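Local structure of acetyltransferase (Sinorhizobium meliloti, 4JXR) at residues Thr3-Asp8 / Val58-Arg63; Ala65-Ala70 / Tyr90-Ala95. The protein probably transfers an acyl group, most likely acetyl from acetyl-CoA, to an acceptor, as a phosphinothricin acetyltransferase-like member of the GNAT superfamily. One frame throughout, in Å; residues are numbered along the deposited sequence.

Contact 1: residues Thr3-Asp8 / Val58-Arg63; sequences TATLRD and VALDER
Arg-7 runs alongside Val-58 in the same direction and reaches across to Leu-60. Its CG sits between the backbone N and the carbonyl carbon (chi1 61°), and the chain then runs extended to NE. Val-58 CG2 comes over one face of the guanidinium, off toward its rim, with NH1 3.6 Å from CG2. Arg-7 passes roughly perpendicular to Leu-60, with NE 3.8 Å from Leu-60 CD1. NH1 donates to Asp-8 O at 3.0 Å, the acceptor lying in the guanidinium plane, and forms a salt bridge with Asp-13. These bonds probably limit rotation of the guanidinium. Strands 5-8 and 56-60 pair antiparallel here at one edge of the mixed GNAT sheet. Arg-7 and Val-58 are a hydrogen-bonded pair, and Val-58 N reaches Arg-7 O at 2.8 Å. On the opposite face, Leu-6 CD2 meets Ala-59 CB at 3.7 Å, beside helix 100-115. With Thr-5 OG1 beside the backbone N (chi1 -56°), the methyl CG2 is left to meet Leu-60 CD1 at 4.0 Å. Leu-60 N donates to Thr-5 O at 2.9 Å. The return link is made by water: one joins Thr-5 N to Leu-60 O, another joins Thr-5 OG1 to the same oxygen.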
loop_
_atom_site.group_PDB
_atom_site.type_symbol
_atom_site.label_atom_id
_atom_site.label_comp_id
_atom_site.label_asym_id
_atom_site.label_seq_id
_atom_site.Cartn_x
_atom_site.Cartn_y
_atom_site.Cartn_z
ATOM N N THR A 3 26.167 8.865 -20.349
ATOM C CA THR A 3 25.392 7.632 -20.117
ATOM C C THR A 3 25.702 7.136 -18.697
ATOM O O THR A 3 26.844 7.108 -18.271
ATOM C CB THR A 3 25.722 6.561 -21.165
ATOM O OG1 THR A 3 25.171 6.947 -22.441
ATOM C CG2 THR A 3 25.149 5.185 -20.778
ATOM N N ALA A 4 24.670 6.800 -17.930
ATOM C CA ALA A 4 24.856 6.294 -16.599
ATOM C C ALA A 4 25.434 4.904 -16.617
ATOM O O ALA A 4 25.198 4.108 -17.531
ATOM C CB ALA A 4 23.518 6.303 -15.918
ATOM N N THR A 5 26.210 4.586 -15.589
ATOM C CA THR A 5 26.783 3.264 -15.414
ATOM C C THR A 5 25.960 2.528 -14.379
ATOM O O THR A 5 26.036 2.851 -13.201
ATOM C CB THR A 5 28.246 3.368 -14.978
ATOM O OG1 THR A 5 28.981 4.170 -15.940
ATOM C CG2 THR A 5 28.848 2.031 -14.826
ATOM N N LEU A 6 25.195 1.548 -14.823
ATOM C CA LEU A 6 24.349 0.789 -13.952
ATOM C C LEU A 6 24.790 -0.647 -13.921
ATOM O O LEU A 6 25.349 -1.174 -14.911
ATOM C CB LEU A 6 22.879 0.805 -14.452
ATOM C CG LEU A 6 22.241 2.142 -14.720
ATOM C CD1 LEU A 6 20.773 1.945 -15.021
ATOM C CD2 LEU A 6 22.435 3.136 -13.612
ATOM N N ARG A 7 24.509 -1.356 -12.836
ATOM C CA ARG A 7 24.635 -2.781 -12.784
ATOM C C ARG A 7 23.728 -3.300 -11.659
ATOM O O ARG A 7 23.277 -2.524 -10.807
ATOM C CB ARG A 7 26.107 -3.235 -12.566
ATOM C CG ARG A 7 26.704 -2.728 -11.257
ATOM C CD ARG A 7 27.938 -3.513 -10.865
ATOM N NE ARG A 7 28.646 -2.966 -9.720
ATOM C CZ ARG A 7 28.212 -3.032 -8.460
ATOM N NH1 ARG A 7 27.146 -3.756 -8.122
ATOM N NH2 ARG A 7 28.890 -2.439 -7.497
ATOM N N ASP A 8 23.522 -4.604 -11.607
ATOM C CA ASP A 8 22.750 -5.144 -10.554
ATOM C C ASP A 8 23.453 -5.008 -9.223
ATOM O O ASP A 8 24.702 -5.138 -9.129
ATOM C CB ASP A 8 22.363 -6.605 -10.813
ATOM C CG ASP A 8 21.154 -6.703 -11.736
ATOM O OD1 ASP A 8 20.941 -5.783 -12.520
ATOM O OD2 ASP A 8 20.426 -7.698 -11.617
ATOM N N VAL A 58 22.144 -0.663 -9.000
ATOM C CA VAL A 58 22.896 0.485 -8.535
ATOM C C VAL A 58 23.410 1.293 -9.725
ATOM O O VAL A 58 23.624 0.767 -10.818
ATOM C CB VAL A 58 24.076 0.092 -7.627
ATOM C CG1 VAL A 58 23.572 -0.500 -6.316
ATOM C CG2 VAL A 58 25.031 -0.885 -8.316
ATOM N N ALA A 59 23.617 2.571 -9.447
ATOM C CA ALA A 59 24.322 3.501 -10.340
ATOM C C ALA A 59 25.691 3.801 -9.727
ATOM O O ALA A 59 25.806 3.978 -8.516
ATOM C CB ALA A 59 23.559 4.806 -10.506
ATOM N N LEU A 60 26.684 3.841 -10.589
ATOM C CA LEU A 60 28.074 4.012 -10.180
ATOM C C LEU A 60 28.653 5.291 -10.724
ATOM O O LEU A 60 28.332 5.737 -11.818
ATOM C CB LEU A 60 28.924 2.895 -10.790
ATOM C CG LEU A 60 28.454 1.463 -10.541
ATOM C CD1 LEU A 60 29.424 0.464 -11.184
ATOM C CD2 LEU A 60 28.215 1.145 -9.062
ATOM N N ASP A 61 29.571 5.870 -9.960
ATOM C CA ASP A 61 30.411 6.952 -10.477
ATOM C C ASP A 61 31.546 6.387 -11.317
ATOM O O ASP A 61 31.651 5.198 -11.531
ATOM C CB ASP A 61 30.848 7.869 -9.309
ATOM C CG ASP A 61 31.977 7.272 -8.413
ATOM O OD1 ASP A 61 32.537 6.247 -8.765
ATOM O OD2 ASP A 61 32.270 7.868 -7.346
ATOM N N GLU A 62 32.417 7.278 -11.796
ATOM C CA GLU A 62 33.469 6.919 -12.760
ATOM C C GLU A 62 34.516 5.988 -12.153
ATOM O O GLU A 62 35.261 5.319 -12.877
ATOM C CB GLU A 62 34.136 8.181 -13.335
ATOM C CG GLU A 62 34.704 9.129 -12.291
ATOM C CD GLU A 62 35.292 10.399 -12.893
ATOM O OE1 GLU A 62 35.142 10.623 -14.117
ATOM O OE2 GLU A 62 35.898 11.180 -12.133
ATOM N N ARG A 63 34.613 5.989 -10.834
ATOM C CA ARG A 63 35.508 5.095 -10.101
ATOM C C ARG A 63 34.852 3.817 -9.621
ATOM O O ARG A 63 35.468 3.024 -8.941
ATOM C CB ARG A 63 36.060 5.825 -8.899
ATOM C CG ARG A 63 36.814 7.083 -9.332
ATOM C CD ARG A 63 38.049 7.364 -8.508
ATOM N NE ARG A 63 38.779 8.491 -9.087
ATOM C CZ ARG A 63 39.728 8.403 -10.026
ATOM N NH1 ARG A 63 40.115 7.219 -10.512
ATOM N NH2 ARG A 63 40.293 9.498 -10.459
HETATM O O HOH W 1 26.036 6.391 -13.301
HETATM O O HOH W 2 29.691 6.545 -14.116
#

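Contact 2: residues Ala65-Ala70 / Tyr90-Ala95; sequences AVIGYA and YLSPEA
Ser-92 grips Ile-67 O twice. Its OG donates at 2.8 Å to that oxygen, in the carbonyl plane and on a lone pair. Its N donates to the same oxygen from a position tilted 23° from that plane. The OG sits between the backbone N and the carbonyl carbon (chi1 67°), which turns the hydroxyl back toward strand 66-74. This is the open end of the antiparallel hairpin of strands 66-74 and 84-91, away from its turn, and Ile-67 and Gly-68 form a classic beta bulge against Ala-59. Tyr-69 and Tyr-90 are a hydrogen-bonded pair, with Tyr-69 N 2.9 Å from Tyr-90 O and a nearly straight return bond from Tyr-90 N to Tyr-69 O. Gly-68 pairs with Leu-91, an acetyl-CoA-binding residue, and the two CA atoms come within 4.2 Å. The tyrosine side chains run side by side. The ring planes differ by 28° and are strongly displaced, with Tyr-69 OH 3.4 Å from Tyr-90 CD2 and Tyr-69 CE1 3.6 Å from Tyr-90 CB. Tyr-90 also meets Tyr-21 of helix 14-27 edge-to-face. Beyond the strand end, the 3-10 turn 93-95 places Ala-95 CB 4.0 Å from Ile-67 CD1 and 3.4 Å from Ile-67 O.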
loop_
_atom_site.group_PDB
_atom_site.type_symbol
_atom_site.label_atom_id
_atom_site.label_comp_id
_atom_site.label_asym_id
_atom_site.label_seq_id
_atom_site.Cartn_x
_atom_site.Cartn_y
_atom_site.Cartn_z
ATOM N N ALA A 65 32.151 3.609 -7.507
ATOM C CA ALA A 65 31.458 3.721 -6.235
ATOM C C ALA A 65 29.938 3.858 -6.482
ATOM O O ALA A 65 29.512 4.535 -7.411
ATOM C CB ALA A 65 31.895 4.949 -5.451
ATOM N N VAL A 66 29.151 3.248 -5.598
ATOM C CA VAL A 66 27.688 3.346 -5.695
ATOM C C VAL A 66 27.243 4.717 -5.279
ATOM O O VAL A 66 27.531 5.151 -4.164
ATOM C CB VAL A 66 27.062 2.279 -4.792
ATOM C CG1 VAL A 66 25.571 2.494 -4.658
ATOM C CG2 VAL A 66 27.370 0.885 -5.338
ATOM N N ILE A 67 26.498 5.399 -6.159
ATOM C CA ILE A 67 25.986 6.743 -5.897
ATOM C C ILE A 67 24.468 6.845 -5.957
ATOM O O ILE A 67 23.914 7.887 -5.703
ATOM C CB ILE A 67 26.661 7.787 -6.819
ATOM C CG1 ILE A 67 26.433 7.452 -8.282
ATOM C CG2 ILE A 67 28.165 7.864 -6.479
ATOM C CD1 ILE A 67 26.881 8.503 -9.243
ATOM N N GLY A 68 23.793 5.745 -6.291
ATOM C CA GLY A 68 22.352 5.683 -6.274
ATOM C C GLY A 68 21.933 4.249 -6.419
ATOM O O GLY A 68 22.727 3.403 -6.793
ATOM N N TYR A 69 20.638 3.980 -6.147
ATOM C CA TYR A 69 20.130 2.616 -6.321
ATOM C C TYR A 69 18.646 2.696 -6.607
ATOM O O TYR A 69 17.995 3.718 -6.374
ATOM C CB TYR A 69 20.441 1.727 -5.117
ATOM C CG TYR A 69 19.646 2.034 -3.870
ATOM C CD1 TYR A 69 20.080 2.998 -2.945
ATOM C CD2 TYR A 69 18.488 1.386 -3.579
ATOM C CE1 TYR A 69 19.368 3.274 -1.832
ATOM C CE2 TYR A 69 17.768 1.666 -2.471
ATOM C CZ TYR A 69 18.197 2.600 -1.561
ATOM O OH TYR A 69 17.508 2.921 -0.423
ATOM N N ALA A 70 18.122 1.591 -7.104
ATOM C CA ALA A 70 16.699 1.508 -7.404
ATOM C C ALA A 70 16.279 0.056 -7.399
ATOM O O ALA A 70 17.075 -0.830 -7.721
ATOM C CB ALA A 70 16.394 2.117 -8.753
ATOM N N TYR A 90 16.574 5.965 -5.205
ATOM C CA TYR A 90 17.278 6.831 -4.243
ATOM C C TYR A 90 18.623 7.217 -4.804
ATOM O O TYR A 90 19.458 6.383 -5.079
ATOM C CB TYR A 90 17.441 6.139 -2.896
ATOM C CG TYR A 90 16.100 5.904 -2.235
ATOM C CD1 TYR A 90 15.532 6.876 -1.464
ATOM C CD2 TYR A 90 15.416 4.717 -2.376
ATOM C CE1 TYR A 90 14.278 6.705 -0.911
ATOM C CE2 TYR A 90 14.136 4.552 -1.821
ATOM C CZ TYR A 90 13.591 5.573 -1.123
ATOM O OH TYR A 90 12.337 5.405 -0.565
ATOM N N LEU A 91 18.841 8.517 -4.951
ATOM C CA LEU A 91 20.099 9.081 -5.412
ATOM C C LEU A 91 20.788 9.808 -4.289
ATOM O O LEU A 91 20.163 10.599 -3.591
ATOM C CB LEU A 91 19.810 10.114 -6.496
ATOM C CG LEU A 91 19.182 9.589 -7.744
ATOM C CD1 LEU A 91 18.892 10.707 -8.729
ATOM C CD2 LEU A 91 20.016 8.522 -8.390
ATOM N N SER A 92 22.080 9.621 -4.155
ATOM C CA SER A 92 22.889 10.474 -3.283
ATOM C C SER A 92 22.833 11.894 -3.824
ATOM O O SER A 92 22.632 12.133 -5.028
ATOM C CB SER A 92 24.305 9.991 -3.237
ATOM O OG SER A 92 24.954 10.122 -4.441
ATOM N N PRO A 93 23.053 12.895 -2.943
ATOM C CA PRO A 93 23.006 14.283 -3.417
ATOM C C PRO A 93 23.892 14.521 -4.624
ATOM O O PRO A 93 23.460 15.236 -5.552
ATOM C CB PRO A 93 23.471 15.061 -2.200
ATOM C CG PRO A 93 22.898 14.255 -1.057
ATOM C CD PRO A 93 23.154 12.830 -1.475
ATOM N N GLU A 94 25.072 13.909 -4.660
ATOM C CA GLU A 94 26.029 14.154 -5.730
ATOM C C GLU A 94 25.631 13.535 -7.054
ATOM O O GLU A 94 26.180 13.918 -8.095
ATOM C CB GLU A 94 27.417 13.628 -5.338
ATOM C CG GLU A 94 27.510 12.101 -5.338
ATOM C CD GLU A 94 28.912 11.569 -5.592
ATOM O OE1 GLU A 94 29.617 11.254 -4.606
ATOM O OE2 GLU A 94 29.297 11.450 -6.778
ATOM N N ALA A 95 24.660 12.612 -7.007
ATOM C CA ALA A 95 24.177 11.939 -8.197
ATOM C C ALA A 95 23.005 12.663 -8.849
ATOM O O ALA A 95 22.500 12.181 -9.846
ATOM C CB ALA A 95 23.737 10.510 -7.868
#

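From the N terminus, strand 5-8 comes first. Contact 1 closes when the chain returns as strand 56-60, after a long, mostly helical connection holding helices 14-27 and 39-51. A short turn then leads into strand 66-74, and contact 2 closes the hairpin with strand 84-91. The two contacts follow in series; neither nests in nor crosses the other. They meet between Val-58-Arg-63 and Ala-65-Ala-70, where Ala-59 O meets Ile-67 N and Ala-59 N meets Gly-68 O, both probable hydrogen bonds. Together they join four neighbouring strands of one sheet, from edge strand 5-8 to strand 84-91. Helix 100-115 packs against Leu-6, Ala-59, Ile-67 and Leu-91.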